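Local coordinates for protein putative alpha-galactosidase (Bacteroides fragilis, PDB 4NZJ) that probably releases terminal, non-reducing alpha-D-galactose residues from alpha-D-galactosides by hydrolysis, as a member of glycosyl hydrolase family 27, at residues A[226-229]-A[230-234]; A[360-364]-A[365-369]. All coordinates share one frame; numbering follows the deposited sequence.

Contact 1 of 2, residues A[226-229]-A[230-234]; sequences VDRV and EAMER
Arg-228 and Met-232 (selenomethionine) meet one turn apart at the start of helix 228-243. In one of the two conformers of Met-232, its SE atom lies 4.1 Å from CG of Arg-228 and sits at the edge of the guanidinium, near the plane. Arg-228 runs out nearly straight (chi1 177°). This carries the guanidinium past the selenium, and its NH1 forms a salt bridge with Glu-260. Met-232 in turn packs on Trp-264.

Three i to i+4 backbone bonds hold this first turn. Ala-231 N donates to Asp-227 O at 3.0 Å, Met-232 N to Arg-228 O at 2.9 Å, and Glu-233 N to Val-229 O at 2.9 Å. Asp-227 holds the N-cap position, but its carboxylate does not cap the helix. This first turn opens the helix of the beta-alpha-beta unit made by strand 216-220, helix 228-243 and strand 250-254 of the TIM barrel.

Further along, Glu-230 and Arg-234 form a salt bridge. NE of Arg-234 meets the anti lone pair of Glu-230 OE2 at 2.8 Å, almost straight (174°) and in the guanidinium plane. The bend of Glu-230 at chi2 (65°) turns its carboxylate toward Arg-234. Arg-234 NH1 also bonds to the carbonyl of Ala-187, and Tyr-199 makes a cation-pi contact with the same arginine. The buried Ala-231 touches Tyr-221 and Arg-259.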
loop_
_atom_site.group_PDB
_atom_site.type_symbol
_atom_site.label_atom_id
_atom_site.label_comp_id
_atom_site.label_asym_id
_atom_site.label_seq_id
_atom_site.Cartn_x
_atom_site.Cartn_y
_atom_site.Cartn_z
ATOM N N VAL A 226 15.883 -2.290 -23.292
ATOM C CA VAL A 226 15.600 -0.933 -22.812
ATOM C C VAL A 226 14.417 -0.317 -23.570
ATOM O O VAL A 226 13.649 0.467 -23.007
ATOM C CB VAL A 226 16.852 -0.028 -22.933
ATOM C CG1 VAL A 226 16.530 1.427 -22.614
ATOM C CG2 VAL A 226 17.958 -0.534 -22.014
ATOM N N ASP A 227 14.275 -0.703 -24.834
ATOM C CA ASP A 227 13.263 -0.181 -25.759
ATOM C C ASP A 227 11.866 -0.051 -25.162
ATOM O O ASP A 227 11.320 -1.012 -24.626
ATOM C CB ASP A 227 13.205 -1.078 -26.993
ATOM C CG ASP A 227 14.533 -1.142 -27.732
ATOM O OD1 ASP A 227 15.199 -0.092 -27.845
ATOM O OD2 ASP A 227 14.909 -2.240 -28.194
ATOM N N ARG A 228 11.290 1.142 -25.277
ATOM C CA ARG A 228 10.032 1.450 -24.610
ATOM C C ARG A 228 8.836 0.725 -25.220
ATOM O O ARG A 228 7.979 0.246 -24.482
ATOM C CB ARG A 228 9.778 2.954 -24.599
ATOM C CG ARG A 228 8.448 3.353 -23.989
ATOM C CD ARG A 228 8.477 4.799 -23.553
ATOM N NE ARG A 228 7.145 5.352 -23.346
ATOM C CZ ARG A 228 6.913 6.586 -22.913
ATOM N NH1 ARG A 228 7.924 7.398 -22.615
ATOM N NH2 ARG A 228 5.665 7.012 -22.772
ATOM N N VAL A 229 8.756 0.651 -26.548
ATOM C CA VAL A 229 7.625 -0.053 -27.172
ATOM C C VAL A 229 7.663 -1.530 -26.773
ATOM O O VAL A 229 6.629 -2.117 -26.461
ATOM C CB VAL A 229 7.591 0.081 -28.705
ATOM C CG1 VAL A 229 6.430 -0.718 -29.293
ATOM C CG2 VAL A 229 7.492 1.545 -29.108
ATOM N N GLU A 230 8.859 -2.113 -26.749
ATOM C CA GLU A 230 9.022 -3.503 -26.315
ATOM C C GLU A 230 8.580 -3.685 -24.867
ATOM O O GLU A 230 7.836 -4.610 -24.563
ATOM C CB GLU A 230 10.472 -3.964 -26.487
ATOM C CG GLU A 230 10.725 -5.422 -26.115
ATOM C CD GLU A 230 10.003 -6.422 -27.007
ATOM O OE1 GLU A 230 9.646 -6.079 -28.162
ATOM O OE2 GLU A 230 9.806 -7.572 -26.555
ATOM N N ALA A 231 9.034 -2.808 -23.978
ATOM C CA ALA A 231 8.624 -2.881 -22.579
ATOM C C ALA A 231 7.107 -2.846 -22.468
ATOM O O ALA A 231 6.506 -3.691 -21.811
ATOM C CB ALA A 231 9.239 -1.747 -21.773
HETATM N N MSE A 232 6.492 -1.886 -23.147
HETATM C CA MSE A 232 5.044 -1.700 -23.084
HETATM C C MSE A 232 4.340 -2.950 -23.550
HETATM O O MSE A 232 3.347 -3.366 -22.952
HETATM C CB MSE A 232 4.625 -0.498 -23.934
HETATM C CG MSE A 232 4.942 0.821 -23.243
HETATM SE SE MSE A 232 4.479 2.352 -24.394
HETATM C CE MSE A 232 2.650 1.767 -24.830
ATOM N N GLU A 233 4.863 -3.565 -24.613
ATOM C CA GLU A 233 4.262 -4.784 -25.172
ATOM C C GLU A 233 4.393 -5.974 -24.225
ATOM O O GLU A 233 3.440 -6.747 -24.063
ATOM C CB GLU A 233 4.885 -5.147 -26.527
ATOM C CG GLU A 233 4.567 -4.190 -27.668
ATOM C CD GLU A 233 3.112 -4.204 -28.109
ATOM O OE1 GLU A 233 2.332 -5.060 -27.636
ATOM O OE2 GLU A 233 2.749 -3.349 -28.947
ATOM N N ARG A 234 5.557 -6.123 -23.597
ATOM C CA ARG A 234 5.777 -7.220 -22.646
ATOM C C ARG A 234 4.866 -7.084 -21.425
ATOM O O ARG A 234 4.312 -8.073 -20.934
ATOM C CB ARG A 234 7.246 -7.295 -22.221
ATOM C CG ARG A 234 8.178 -7.687 -23.356
ATOM C CD ARG A 234 9.557 -8.084 -22.855
ATOM N NE ARG A 234 10.437 -8.392 -23.977
ATOM C CZ ARG A 234 11.591 -9.051 -23.897
ATOM N NH1 ARG A 234 12.053 -9.504 -22.739
ATOM N NH2 ARG A 234 12.289 -9.269 -25.002
#

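Contact 2 of 2, residues A[360-364]-A[365-369]; sequences SGNDV and RNMND
Asp-363 and Arg-365 form a two-pronged salt bridge. The arginine offers its side, NE and NH2, one nitrogen to each carboxylate oxygen. NE meets the syn lone pair of Asp-363 OD1 at 2.9 Å and is nearly straight (173°). NH2 reaches Asp-363 OD2, also at 2.9 Å, on the syn side but somewhat out of the carboxylate plane. The two flat groups are nearly coplanar, 20° apart. The bend of Arg-365 at chi3 (-60°) turns the guanidinium back to the acid. Asp-363 OD1 takes a second bond from Arg-365 N at 3.2 Å, from above the carboxylate plane. Asp-363 also starts a type I beta turn that ends at Asn-366.

The more enclosed part is built round Val-364 and Met-367 (selenomethionine). In the conformer given, CE of Met-367 lies 3.8 Å from CG1 of the buried Val-364, the two side chains running side by side. CG of Met-367 comes within 3.1 Å of Asp-363 O, and its SE lies 3.8 Å from Asn-362 ND2, whose bond goes to Val-323 O. Val-364 also packs on helix 116-128, and Met-367 on helix 369-375.

The exposed Asn-366 side is looser. In the conformer given, its amide stands steeply to the carboxylate, and ND2 gives Asp-363 OD2 a weak bond. A water lies 2.8 Å from both Asp-363 O and Asn-366 OD1 and can donate to either, though it has more acceptors in reach than protons.

This loop joins the last barrel strand, 358-360, to helix 369-375. Gripped by guanidinium and backbone N-H, Asp-363 would be expected to stay ionised, its carboxylate fixed against rotation.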
loop_
_atom_site.group_PDB
_atom_site.type_symbol
_atom_site.label_atom_id
_atom_site.label_comp_id
_atom_site.label_asym_id
_atom_site.label_seq_id
_atom_site.Cartn_x
_atom_site.Cartn_y
_atom_site.Cartn_z
ATOM N N SER A 360 5.493 -2.423 3.598
ATOM C CA SER A 360 6.642 -2.449 4.487
ATOM C C SER A 360 7.687 -3.438 4.006
ATOM O O SER A 360 7.356 -4.551 3.601
ATOM C CB SER A 360 6.233 -2.819 5.908
ATOM O OG SER A 360 7.379 -2.894 6.740
ATOM N N GLY A 361 8.947 -3.016 4.054
ATOM C CA GLY A 361 10.079 -3.893 3.799
ATOM C C GLY A 361 10.785 -4.332 5.066
ATOM O O GLY A 361 11.797 -5.004 5.003
ATOM N N ASN A 362 10.256 -3.961 6.226
ATOM C CA ASN A 362 10.863 -4.338 7.498
ATOM C C ASN A 362 10.411 -5.737 7.906
ATOM O O ASN A 362 9.455 -6.288 7.338
ATOM C CB ASN A 362 10.470 -3.310 8.568
ATOM C CG ASN A 362 11.426 -3.267 9.751
ATOM O OD1 ASN A 362 12.320 -4.104 9.905
ATOM N ND2 ASN A 362 11.225 -2.277 10.610
ATOM N N ASP A 363 11.117 -6.320 8.867
ATOM C CA ASP A 363 10.730 -7.601 9.446
ATOM C C ASP A 363 9.600 -7.330 10.425
ATOM O O ASP A 363 9.829 -6.808 11.516
ATOM C CB ASP A 363 11.919 -8.246 10.161
ATOM C CG ASP A 363 11.627 -9.664 10.658
ATOM O OD1 ASP A 363 10.460 -10.116 10.639
ATOM O OD2 ASP A 363 12.590 -10.346 11.064
ATOM N N VAL A 364 8.382 -7.695 10.047
ATOM C CA VAL A 364 7.211 -7.332 10.846
ATOM C C VAL A 364 6.969 -8.250 12.051
ATOM O O VAL A 364 6.025 -8.044 12.808
ATOM C CB VAL A 364 5.930 -7.203 9.976
ATOM C CG1 VAL A 364 6.092 -6.094 8.946
ATOM C CG2 VAL A 364 5.585 -8.517 9.302
ATOM N N ARG A 365 7.833 -9.247 12.248
ATOM C CA ARG A 365 7.708 -10.161 13.379
ATOM C C ARG A 365 8.263 -9.601 14.689
ATOM O O ARG A 365 7.854 -10.048 15.761
ATOM C CB ARG A 365 8.446 -11.465 13.093
ATOM C CG ARG A 365 7.952 -12.237 11.879
ATOM C CD ARG A 365 8.865 -13.415 11.593
ATOM N NE ARG A 365 10.228 -12.967 11.314
ATOM C CZ ARG A 365 11.299 -13.757 11.275
ATOM N NH1 ARG A 365 11.204 -15.062 11.499
ATOM N NH2 ARG A 365 12.488 -13.222 11.022
ATOM N N ASN A 366 9.201 -8.656 14.608
ATOM C CA ASN A 366 9.933 -8.203 15.793
ATOM C C ASN A 366 10.184 -6.695 15.802
ATOM O O ASN A 366 11.269 -6.227 16.163
ATOM C CB ASN A 366 11.246 -8.990 15.918
ATOM C CG ASN A 366 11.947 -9.164 14.584
ATOM O OD1 ASN A 366 12.211 -8.186 13.884
ATOM N ND2 ASN A 366 12.237 -10.416 14.215
HETATM N N MSE A 367 9.166 -5.931 15.434
HETATM C CA MSE A 367 9.303 -4.480 15.442
HETATM C C MSE A 367 9.098 -3.938 16.823
HETATM O O MSE A 367 8.482 -4.584 17.679
HETATM C CB MSE A 367 8.329 -3.851 14.471
HETATM C CG MSE A 367 8.717 -4.336 13.088
HETATM SE SE MSE A 367 7.758 -3.285 11.756
HETATM C CE MSE A 367 5.951 -3.999 12.080
ATOM N N ASN A 368 9.654 -2.756 17.064
ATOM C CA ASN A 368 9.439 -2.111 18.353
ATOM C C ASN A 368 8.191 -1.239 18.324
ATOM O O ASN A 368 7.613 -0.973 17.258
ATOM C CB ASN A 368 10.677 -1.345 18.838
ATOM C CG ASN A 368 11.083 -0.214 17.914
ATOM O OD1 ASN A 368 10.270 0.332 17.171
ATOM N ND2 ASN A 368 12.358 0.154 17.976
ATOM N N ASP A 369 7.748 -0.850 19.513
ATOM C CA ASP A 369 6.562 -0.020 19.685
ATOM C C ASP A 369 6.620 1.257 18.862
ATOM O O ASP A 369 5.627 1.648 18.255
ATOM C CB ASP A 369 6.395 0.314 21.170
ATOM C CG ASP A 369 5.154 1.149 21.457
ATOM O OD1 ASP A 369 5.208 2.390 21.321
ATOM O OD2 ASP A 369 4.126 0.555 21.841
HETATM O O HOH W 1 11.988 -5.600 12.742
#

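Overall arrangement
From the N terminus, the chain passes the Ig-like domain and enters the TIM barrel, where both contacts lie. Contact 1 comes first, just after strand 216-220, and begins the helix that leads on to strand 250-254. Contact 2 follows much later, after strand 358-360, which lies beside strand 102-105 in the parallel sheet. It turns the chain toward helix 369-375, ahead of the C-terminal beta-sheet domain. Each is a local closure within one continuous stretch. The two run in series, neither nested nor crossed. Their centres are 36 Å apart, and their nearest atoms about 25 Å, so they belong to separate parts of one barrel.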